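PDB 6K10: aldehyde dehydrogenase from Staphylococcus aureus, which oxidises the aldehyde 4,4'-diaponeurosporen-4-al to 4,4'-diaponeurosporenoic acid with NAD+ during synthesis of the carotenoid pigment staphyloxanthin. Local coordinates for residues I232-T245 and D266-Y279. The protein carries 1 engineered substitution. Numbering follows the deposited sequence.
Sequences IKVASERICFGKFT and DLITALSKTLREFY
Helix 232-244 and segment 266-279 of helix 264-279 run in the same general sense, their axes crossing at -54° and approaching to 8.4 Å, and they come nearest where S236 faces L271, with CA atoms 4.9 Å apart. K233 reaches over A270 and across K273 to lodge among A270, K273, T274 and E277. Bends at chi2 (54°) and chi4 (64°) carry the chain along its own helix toward E237 and bring NZ against T274 and E277. Three oxygens grip NZ: it donates to T274 OG1 at 3.0 Å, forms a salt bridge with E277 OE1 on the syn side of that carboxylate and, within its own helix, a second with E237 OE2 at 2.7 Å, here through the anti lone pair. The shared ammonium probably offsets the repulsion between the two glutamates. S236 OG donates to K233 O and lies 2.8 Å from T274 OG1, so both buried hydroxyls have polar partners.

Farther along, the interface becomes apolar. C240 fits between T274, L271, L275 and F278; its SG touches CD2 of both leucines, while its CB lies 3.7 Å from F278 CE2. The F278 ring points its edge at the backbone of E237 and F241, and F244 CD2 meets L275 CD2 at 3.6 Å.

The pair belongs to the α/β domain containing the predicted active-site position 251, where an engineered serine stands. Strand 256-260 lies between the helices in sequence and pairs parallel with strand 223-226, a β-α-β crossover through helix 232-244. I239 and L271 pack on strand 348-354, L275 touches strands 312-314 and 324-330, and F278 meets P451 of the second subunit.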
ATOM      1  N   ILE A 232      17.061  18.429 -29.813  1.00 23.89           N
ATOM      2  CA  ILE A 232      16.689  17.247 -30.589  1.00 25.79           C
ATOM      3  C   ILE A 232      17.771  16.175 -30.512  1.00 25.79           C
ATOM      4  O   ILE A 232      17.474  14.990 -30.323  1.00 23.87           O
ATOM      5  CB  ILE A 232      16.382  17.638 -32.044  1.00 26.68           C
ATOM      6  CG1 ILE A 232      15.241  18.656 -32.087  1.00 27.14           C
ATOM      7  CG2 ILE A 232      16.039  16.406 -32.863  1.00 25.00           C
ATOM      8  CD1 ILE A 232      13.898  18.086 -31.670  1.00 24.74           C
ATOM      9  N   LYS A 233      19.038  16.564 -30.670  1.00 26.08           N
ATOM     10  CA  LYS A 233      20.097  15.558 -30.688  1.00 25.26           C
ATOM     11  C   LYS A 233      20.275  14.915 -29.320  1.00 21.05           C
ATOM     12  O   LYS A 233      20.423  13.691 -29.220  1.00 21.81           O
ATOM     13  CB  LYS A 233      21.415  16.163 -31.168  1.00 29.61           C
ATOM     14  CG  LYS A 233      22.492  15.111 -31.420  1.00 32.36           C
ATOM     15  CD  LYS A 233      21.978  14.037 -32.374  1.00 34.41           C
ATOM     16  CE  LYS A 233      23.070  13.060 -32.787  1.00 34.21           C
ATOM     17  NZ  LYS A 233      23.604  12.262 -31.649  1.00 33.01           N
ATOM     18  N   VAL A 234      20.266  15.720 -28.255  1.00 21.08           N
ATOM     19  CA  VAL A 234      20.366  15.168 -26.907  1.00 20.78           C
ATOM     20  C   VAL A 234      19.143  14.318 -26.584  1.00 17.96           C
ATOM     21  O   VAL A 234      19.252  13.270 -25.936  1.00 21.47           O
ATOM     22  CB  VAL A 234      20.560  16.296 -25.879  1.00 23.94           C
ATOM     23  CG1 VAL A 234      20.623  15.726 -24.472  1.00 23.37           C
ATOM     24  CG2 VAL A 234      21.822  17.081 -26.194  1.00 25.14           C
ATOM     25  N   ALA A 235      17.962  14.756 -27.021  1.00 19.19           N
ATOM     26  CA  ALA A 235      16.760  13.948 -26.834  1.00 20.26           C
ATOM     27  C   ALA A 235      16.909  12.594 -27.511  1.00 20.21           C
ATOM     28  O   ALA A 235      16.593  11.554 -26.925  1.00 20.58           O
ATOM     29  CB  ALA A 235      15.536  14.685 -27.376  1.00 22.07           C
ATOM     30  N   SER A 236      17.404  12.591 -28.749  1.00 21.20           N
ATOM     31  CA  SER A 236      17.535  11.340 -29.485  1.00 22.81           C
ATOM     32  C   SER A 236      18.524  10.399 -28.807  1.00 22.88           C
ATOM     33  O   SER A 236      18.340   9.177 -28.824  1.00 23.38           O
ATOM     34  CB  SER A 236      17.955  11.627 -30.925  1.00 23.85           C
ATOM     35  OG  SER A 236      19.352  11.843 -31.018  1.00 27.95           O
ATOM     36  N   GLU A 237      19.574  10.950 -28.195  1.00 23.32           N
ATOM     37  CA  GLU A 237      20.553  10.109 -27.514  1.00 22.55           C
ATOM     38  C   GLU A 237      19.955   9.474 -26.264  1.00 22.37           C
ATOM     39  O   GLU A 237      20.142   8.277 -26.011  1.00 21.73           O
ATOM     40  CB  GLU A 237      21.796  10.932 -27.165  1.00 21.12           C
ATOM     41  CG  GLU A 237      22.689  11.229 -28.362  1.00 23.73           C
ATOM     42  CD  GLU A 237      23.661  12.367 -28.106  1.00 29.39           C
ATOM     43  OE1 GLU A 237      23.804  12.784 -26.937  1.00 28.40           O
ATOM     44  OE2 GLU A 237      24.287  12.843 -29.077  1.00 28.14           O
ATOM     45  N   ARG A 238      19.220  10.261 -25.476  1.00 20.02           N
ATOM     46  CA  ARG A 238      18.643   9.732 -24.245  1.00 21.31           C
ATOM     47  C   ARG A 238      17.432   8.844 -24.523  1.00 21.15           C
ATOM     48  O   ARG A 238      17.168   7.897 -23.774  1.00 21.39           O
ATOM     49  CB  ARG A 238      18.299  10.891 -23.305  1.00 19.43           C
ATOM     50  CG  ARG A 238      19.545  11.691 -22.932  1.00 18.91           C
ATOM     51  CD  ARG A 238      19.272  12.955 -22.133  1.00 20.02           C
ATOM     52  NE  ARG A 238      20.538  13.617 -21.819  1.00 20.30           N
ATOM     53  CZ  ARG A 238      20.660  14.769 -21.169  1.00 21.54           C
ATOM     54  NH1 ARG A 238      19.588  15.428 -20.750  1.00 21.90           N
ATOM     55  NH2 ARG A 238      21.871  15.267 -20.946  1.00 22.07           N
ATOM     56  N   ILE A 239      16.701   9.115 -25.606  1.00 22.42           N
ATOM     57  CA  ILE A 239      15.605   8.232 -26.003  1.00 21.12           C
ATOM     58  C   ILE A 239      16.151   6.874 -26.438  1.00 21.80           C
ATOM     59  O   ILE A 239      15.683   5.823 -25.982  1.00 21.67           O
ATOM     60  CB  ILE A 239      14.759   8.876 -27.122  1.00 18.01           C
ATOM     61  CG1 ILE A 239      13.875   9.993 -26.565  1.00 18.58           C
ATOM     62  CG2 ILE A 239      13.896   7.827 -27.818  1.00 20.33           C
ATOM     63  CD1 ILE A 239      13.346  10.954 -27.626  1.00 20.96           C
ATOM     64  N   CYS A 240      17.153   6.879 -27.325  1.00 20.14           N
ATOM     65  CA  CYS A 240      17.718   5.621 -27.809  1.00 20.13           C
ATOM     66  C   CYS A 240      18.344   4.820 -26.676  1.00 19.64           C
ATOM     67  O   CYS A 240      18.268   3.586 -26.664  1.00 19.27           O
ATOM     68  CB  CYS A 240      18.752   5.895 -28.904  1.00 20.84           C
ATOM     69  SG  CYS A 240      18.067   6.381 -30.504  1.00 25.22           S
ATOM     70  N   PHE A 241      18.974   5.507 -25.721  1.00 19.39           N
ATOM     71  CA  PHE A 241      19.529   4.839 -24.552  1.00 20.10           C
ATOM     72  C   PHE A 241      18.456   4.055 -23.801  1.00 20.29           C
ATOM     73  O   PHE A 241      18.629   2.869 -23.499  1.00 19.95           O
ATOM     74  CB  PHE A 241      20.188   5.871 -23.629  1.00 22.61           C
ATOM     75  CG  PHE A 241      20.564   5.322 -22.282  1.00 25.83           C
ATOM     76  CD1 PHE A 241      21.709   4.565 -22.122  1.00 27.99           C
ATOM     77  CD2 PHE A 241      19.773   5.568 -21.174  1.00 29.24           C
ATOM     78  CE1 PHE A 241      22.056   4.063 -20.883  1.00 31.44           C
ATOM     79  CE2 PHE A 241      20.116   5.068 -19.936  1.00 32.51           C
ATOM     80  CZ  PHE A 241      21.258   4.314 -19.789  1.00 32.27           C
ATOM     81  N   GLY A 242      17.334   4.707 -23.489  1.00 20.59           N
ATOM     82  CA  GLY A 242      16.269   4.042 -22.760  1.00 19.79           C
ATOM     83  C   GLY A 242      15.454   3.077 -23.596  1.00 20.39           C
ATOM     84  O   GLY A 242      14.870   2.138 -23.045  1.00 22.83           O
ATOM     85  N   LYS A 243      15.410   3.279 -24.912  1.00 19.97           N
ATOM     86  CA  LYS A 243      14.592   2.442 -25.779  1.00 22.24           C
ATOM     87  C   LYS A 243      15.293   1.151 -26.185  1.00 23.42           C
ATOM     88  O   LYS A 243      14.680   0.082 -26.145  1.00 25.39           O
ATOM     89  CB  LYS A 243      14.184   3.219 -27.036  1.00 23.76           C
ATOM     90  CG  LYS A 243      13.528   2.364 -28.113  1.00 20.93           C
ATOM     91  CD  LYS A 243      12.260   1.709 -27.584  1.00 20.95           C
ATOM     92  CE  LYS A 243      11.394   1.160 -28.704  1.00 19.32           C
ATOM     93  NZ  LYS A 243      10.068   0.705 -28.189  1.00 17.62           N
ATOM     94  N   PHE A 244      16.565   1.216 -26.568  1.00 22.60           N
ATOM     95  CA  PHE A 244      17.224   0.075 -27.187  1.00 23.26           C
ATOM     96  C   PHE A 244      18.168  -0.663 -26.248  1.00 21.41           C
ATOM     97  O   PHE A 244      18.767  -1.664 -26.653  1.00 22.58           O
ATOM     98  CB  PHE A 244      17.938   0.539 -28.457  1.00 22.12           C
ATOM     99  CG  PHE A 244      16.984   1.045 -29.495  1.00 19.16           C
ATOM    100  CD1 PHE A 244      16.153   0.162 -30.166  1.00 18.51           C
ATOM    101  CD2 PHE A 244      16.861   2.400 -29.750  1.00 19.09           C
ATOM    102  CE1 PHE A 244      15.243   0.619 -31.100  1.00 18.39           C
ATOM    103  CE2 PHE A 244      15.954   2.863 -30.686  1.00 20.24           C
ATOM    104  CZ  PHE A 244      15.145   1.969 -31.362  1.00 21.34           C
ATOM    105  N   THR A 245      18.304  -0.202 -25.008  1.00 20.25           N
ATOM    106  CA  THR A 245      18.789  -1.066 -23.943  1.00 20.12           C
ATOM    107  C   THR A 245      17.878  -2.284 -23.826  1.00 18.76           C
ATOM    108  O   THR A 245      16.650  -2.162 -23.869  1.00 25.56           O
ATOM    109  CB  THR A 245      18.827  -0.299 -22.617  1.00 21.70           C
ATOM    110  OG1 THR A 245      19.869   0.684 -22.658  1.00 20.97           O
ATOM    111  CG2 THR A 245      19.064  -1.242 -21.442  1.00 25.86           C
ATOM    112  N   ASP A 266      13.456  16.480 -37.974  1.00 21.81           N
ATOM    113  CA  ASP A 266      14.698  16.651 -37.229  1.00 24.43           C
ATOM    114  C   ASP A 266      14.924  15.492 -36.268  1.00 24.35           C
ATOM    115  O   ASP A 266      16.047  14.990 -36.139  1.00 22.71           O
ATOM    116  CB  ASP A 266      14.679  17.973 -36.461  1.00 28.78           C
ATOM    117  CG  ASP A 266      14.783  19.182 -37.368  1.00 37.13           C
ATOM    118  OD1 ASP A 266      15.423  19.079 -38.436  1.00 41.49           O
ATOM    119  OD2 ASP A 266      14.225  20.238 -37.007  1.00 38.70           O
ATOM    120  N   LEU A 267      13.866  15.055 -35.581  1.00 24.82           N
ATOM    121  CA  LEU A 267      14.009  13.972 -34.613  1.00 24.99           C
ATOM    122  C   LEU A 267      14.368  12.662 -35.298  1.00 22.28           C
ATOM    123  O   LEU A 267      15.236  11.921 -34.822  1.00 20.73           O
ATOM    124  CB  LEU A 267      12.724  13.815 -33.803  1.00 22.71           C
ATOM    125  CG  LEU A 267      12.780  12.749 -32.709  1.00 24.03           C
ATOM    126  CD1 LEU A 267      13.818  13.119 -31.657  1.00 25.25           C
ATOM    127  CD2 LEU A 267      11.412  12.547 -32.082  1.00 22.12           C
ATOM    128  N   ILE A 268      13.706  12.354 -36.415  1.00 22.37           N
ATOM    129  CA  ILE A 268      14.005  11.123 -37.142  1.00 23.12           C
ATOM    130  C   ILE A 268      15.460  11.115 -37.590  1.00 22.13           C
ATOM    131  O   ILE A 268      16.165  10.106 -37.457  1.00 21.23           O
ATOM    132  CB  ILE A 268      13.044  10.957 -38.332  1.00 24.03           C
ATOM    133  CG1 ILE A 268      11.627  10.692 -37.824  1.00 26.71           C
ATOM    134  CG2 ILE A 268      13.513   9.837 -39.246  1.00 26.59           C
ATOM    135  CD1 ILE A 268      10.622  10.466 -38.922  1.00 29.68           C
ATOM    136  N   THR A 269      15.933  12.245 -38.118  1.00 23.49           N
ATOM    137  CA  THR A 269      17.327  12.349 -38.536  1.00 23.18           C
ATOM    138  C   THR A 269      18.270  12.109 -37.362  1.00 20.33           C
ATOM    139  O   THR A 269      19.250  11.363 -37.480  1.00 20.77           O
ATOM    140  CB  THR A 269      17.584  13.723 -39.159  1.00 26.04           C
ATOM    141  OG1 THR A 269      16.872  13.828 -40.398  1.00 29.84           O
ATOM    142  CG2 THR A 269      19.072  13.933 -39.408  1.00 26.98           C
ATOM    143  N   ALA A 270      17.978  12.723 -36.213  1.00 21.61           N
ATOM    144  CA  ALA A 270      18.866  12.599 -35.062  1.00 22.43           C
ATOM    145  C   ALA A 270      18.831  11.191 -34.478  1.00 23.37           C
ATOM    146  O   ALA A 270      19.870  10.659 -34.074  1.00 21.93           O
ATOM    147  CB  ALA A 270      18.497  13.631 -33.998  1.00 23.18           C
ATOM    148  N   LEU A 271      17.646  10.578 -34.419  1.00 22.07           N
ATOM    149  CA  LEU A 271      17.548   9.210 -33.915  1.00 21.66           C
ATOM    150  C   LEU A 271      18.350   8.248 -34.782  1.00 21.74           C
ATOM    151  O   LEU A 271      19.073   7.388 -34.269  1.00 22.27           O
ATOM    152  CB  LEU A 271      16.085   8.770 -33.851  1.00 21.37           C
ATOM    153  CG  LEU A 271      15.184   9.388 -32.782  1.00 21.39           C
ATOM    154  CD1 LEU A 271      13.730   9.132 -33.128  1.00 21.70           C
ATOM    155  CD2 LEU A 271      15.515   8.832 -31.404  1.00 20.32           C
ATOM    156  N   SER A 272      18.225   8.377 -36.106  1.00 24.20           N
ATOM    157  CA  SER A 272      18.971   7.510 -37.013  1.00 23.38           C
ATOM    158  C   SER A 272      20.472   7.709 -36.846  1.00 23.97           C
ATOM    159  O   SER A 272      21.241   6.742 -36.812  1.00 20.76           O
ATOM    160  CB  SER A 272      18.551   7.779 -38.457  1.00 22.01           C
ATOM    161  OG  SER A 272      17.149   7.657 -38.617  1.00 26.25           O
ATOM    162  N   LYS A 273      20.907   8.966 -36.743  1.00 22.38           N
ATOM    163  CA  LYS A 273      22.323   9.252 -36.543  1.00 25.46           C
ATOM    164  C   LYS A 273      22.828   8.665 -35.232  1.00 25.58           C
ATOM    165  O   LYS A 273      23.922   8.092 -35.178  1.00 24.68           O
ATOM    166  CB  LYS A 273      22.554  10.762 -36.572  1.00 26.09           C
ATOM    167  CG  LYS A 273      23.958  11.177 -36.186  1.00 32.41           C
ATOM    168  CD  LYS A 273      24.085  12.687 -36.160  1.00 35.19           C
ATOM    169  CE  LYS A 273      24.941  13.195 -37.301  1.00 39.45           C
ATOM    170  NZ  LYS A 273      25.213  14.653 -37.169  1.00 41.81           N
ATOM    171  N   THR A 274      22.045   8.806 -34.161  1.00 24.67           N
ATOM    172  CA  THR A 274      22.448   8.288 -32.857  1.00 22.37           C
ATOM    173  C   THR A 274      22.583   6.770 -32.887  1.00 22.14           C
ATOM    174  O   THR A 274      23.532   6.205 -32.328  1.00 22.91           O
ATOM    175  CB  THR A 274      21.432   8.716 -31.798  1.00 22.41           C
ATOM    176  OG1 THR A 274      21.537  10.126 -31.572  1.00 24.73           O
ATOM    177  CG2 THR A 274      21.666   7.973 -30.490  1.00 20.47           C
ATOM    178  N   LEU A 275      21.637   6.093 -33.540  1.00 20.94           N
ATOM    179  CA  LEU A 275      21.696   4.639 -33.632  1.00 22.29           C
ATOM    180  C   LEU A 275      22.958   4.180 -34.355  1.00 23.53           C
ATOM    181  O   LEU A 275      23.570   3.176 -33.972  1.00 23.61           O
ATOM    182  CB  LEU A 275      20.444   4.113 -34.330  1.00 24.42           C
ATOM    183  CG  LEU A 275      19.167   4.247 -33.501  1.00 21.73           C
ATOM    184  CD1 LEU A 275      17.926   3.977 -34.339  1.00 22.56           C
ATOM    185  CD2 LEU A 275      19.228   3.311 -32.305  1.00 21.82           C
ATOM    186  N   ARG A 276      23.370   4.909 -35.395  1.00 21.71           N
ATOM    187  CA  ARG A 276      24.625   4.587 -36.065  1.00 23.88           C
ATOM    188  C   ARG A 276      25.820   4.848 -35.154  1.00 22.76           C
ATOM    189  O   ARG A 276      26.790   4.080 -35.156  1.00 22.31           O
ATOM    190  CB  ARG A 276      24.750   5.385 -37.363  1.00 25.04           C
ATOM    191  CG  ARG A 276      23.734   4.995 -38.426  1.00 24.67           C
ATOM    192  CD  ARG A 276      23.729   3.494 -38.660  1.00 26.64           C
ATOM    193  NE  ARG A 276      22.684   3.092 -39.598  1.00 30.75           N
ATOM    194  CZ  ARG A 276      22.295   1.836 -39.787  1.00 30.84           C
ATOM    195  NH1 ARG A 276      21.335   1.562 -40.661  1.00 35.15           N
ATOM    196  NH2 ARG A 276      22.860   0.854 -39.100  1.00 28.97           N
ATOM    197  N   GLU A 277      25.768   5.928 -34.368  1.00 23.57           N
ATOM    198  CA  GLU A 277      26.826   6.190 -33.397  1.00 24.64           C
ATOM    199  C   GLU A 277      26.884   5.097 -32.339  1.00 22.96           C
ATOM    200  O   GLU A 277      27.972   4.671 -31.931  1.00 21.92           O
ATOM    201  CB  GLU A 277      26.603   7.552 -32.738  1.00 25.51           C
ATOM    202  CG  GLU A 277      26.834   8.738 -33.655  1.00 29.71           C
ATOM    203  CD  GLU A 277      26.312  10.035 -33.066  1.00 33.65           C
ATOM    204  OE1 GLU A 277      25.525   9.976 -32.097  1.00 32.20           O
ATOM    205  OE2 GLU A 277      26.690  11.111 -33.571  1.00 38.48           O
ATOM    206  N   PHE A 278      25.717   4.636 -31.882  1.00 21.05           N
ATOM    207  CA  PHE A 278      25.657   3.598 -30.857  1.00 22.32           C
ATOM    208  C   PHE A 278      26.179   2.270 -31.384  1.00 23.27           C
ATOM    209  O   PHE A 278      27.044   1.636 -30.767  1.00 22.80           O
ATOM    210  CB  PHE A 278      24.216   3.406 -30.378  1.00 22.97           C
ATOM    211  CG  PHE A 278      23.749   4.422 -29.377  1.00 24.45           C
ATOM    212  CD1 PHE A 278      24.429   5.610 -29.184  1.00 25.73           C
ATOM    213  CD2 PHE A 278      22.602   4.182 -28.635  1.00 24.98           C
ATOM    214  CE1 PHE A 278      23.979   6.537 -28.261  1.00 26.97           C
ATOM    215  CE2 PHE A 278      22.147   5.104 -27.714  1.00 25.03           C
ATOM    216  CZ  PHE A 278      22.835   6.283 -27.527  1.00 24.15           C
ATOM    217  N   TYR A 279      25.649   1.828 -32.522  1.00 21.66           N
ATOM    218  CA  TYR A 279      25.733   0.435 -32.925  1.00 25.07           C
ATOM    219  C   TYR A 279      26.400   0.198 -34.272  1.00 25.65           C
ATOM    220  O   TYR A 279      26.603  -0.965 -34.636  1.00 22.89           O
ATOM    221  CB  TYR A 279      24.327  -0.183 -32.956  1.00 24.91           C
ATOM    222  CG  TYR A 279      23.537  -0.032 -31.670  1.00 26.98           C
ATOM    223  CD1 TYR A 279      23.998  -0.575 -30.479  1.00 21.63           C
ATOM    224  CD2 TYR A 279      22.317   0.639 -31.655  1.00 26.05           C
ATOM    225  CE1 TYR A 279      23.275  -0.449 -29.305  1.00 20.93           C
ATOM    226  CE2 TYR A 279      21.586   0.770 -30.487  1.00 23.48           C
ATOM    227  CZ  TYR A 279      22.070   0.225 -29.315  1.00 24.10           C
ATOM    228  OH  TYR A 279      21.348   0.353 -28.149  1.00 22.44           O
TER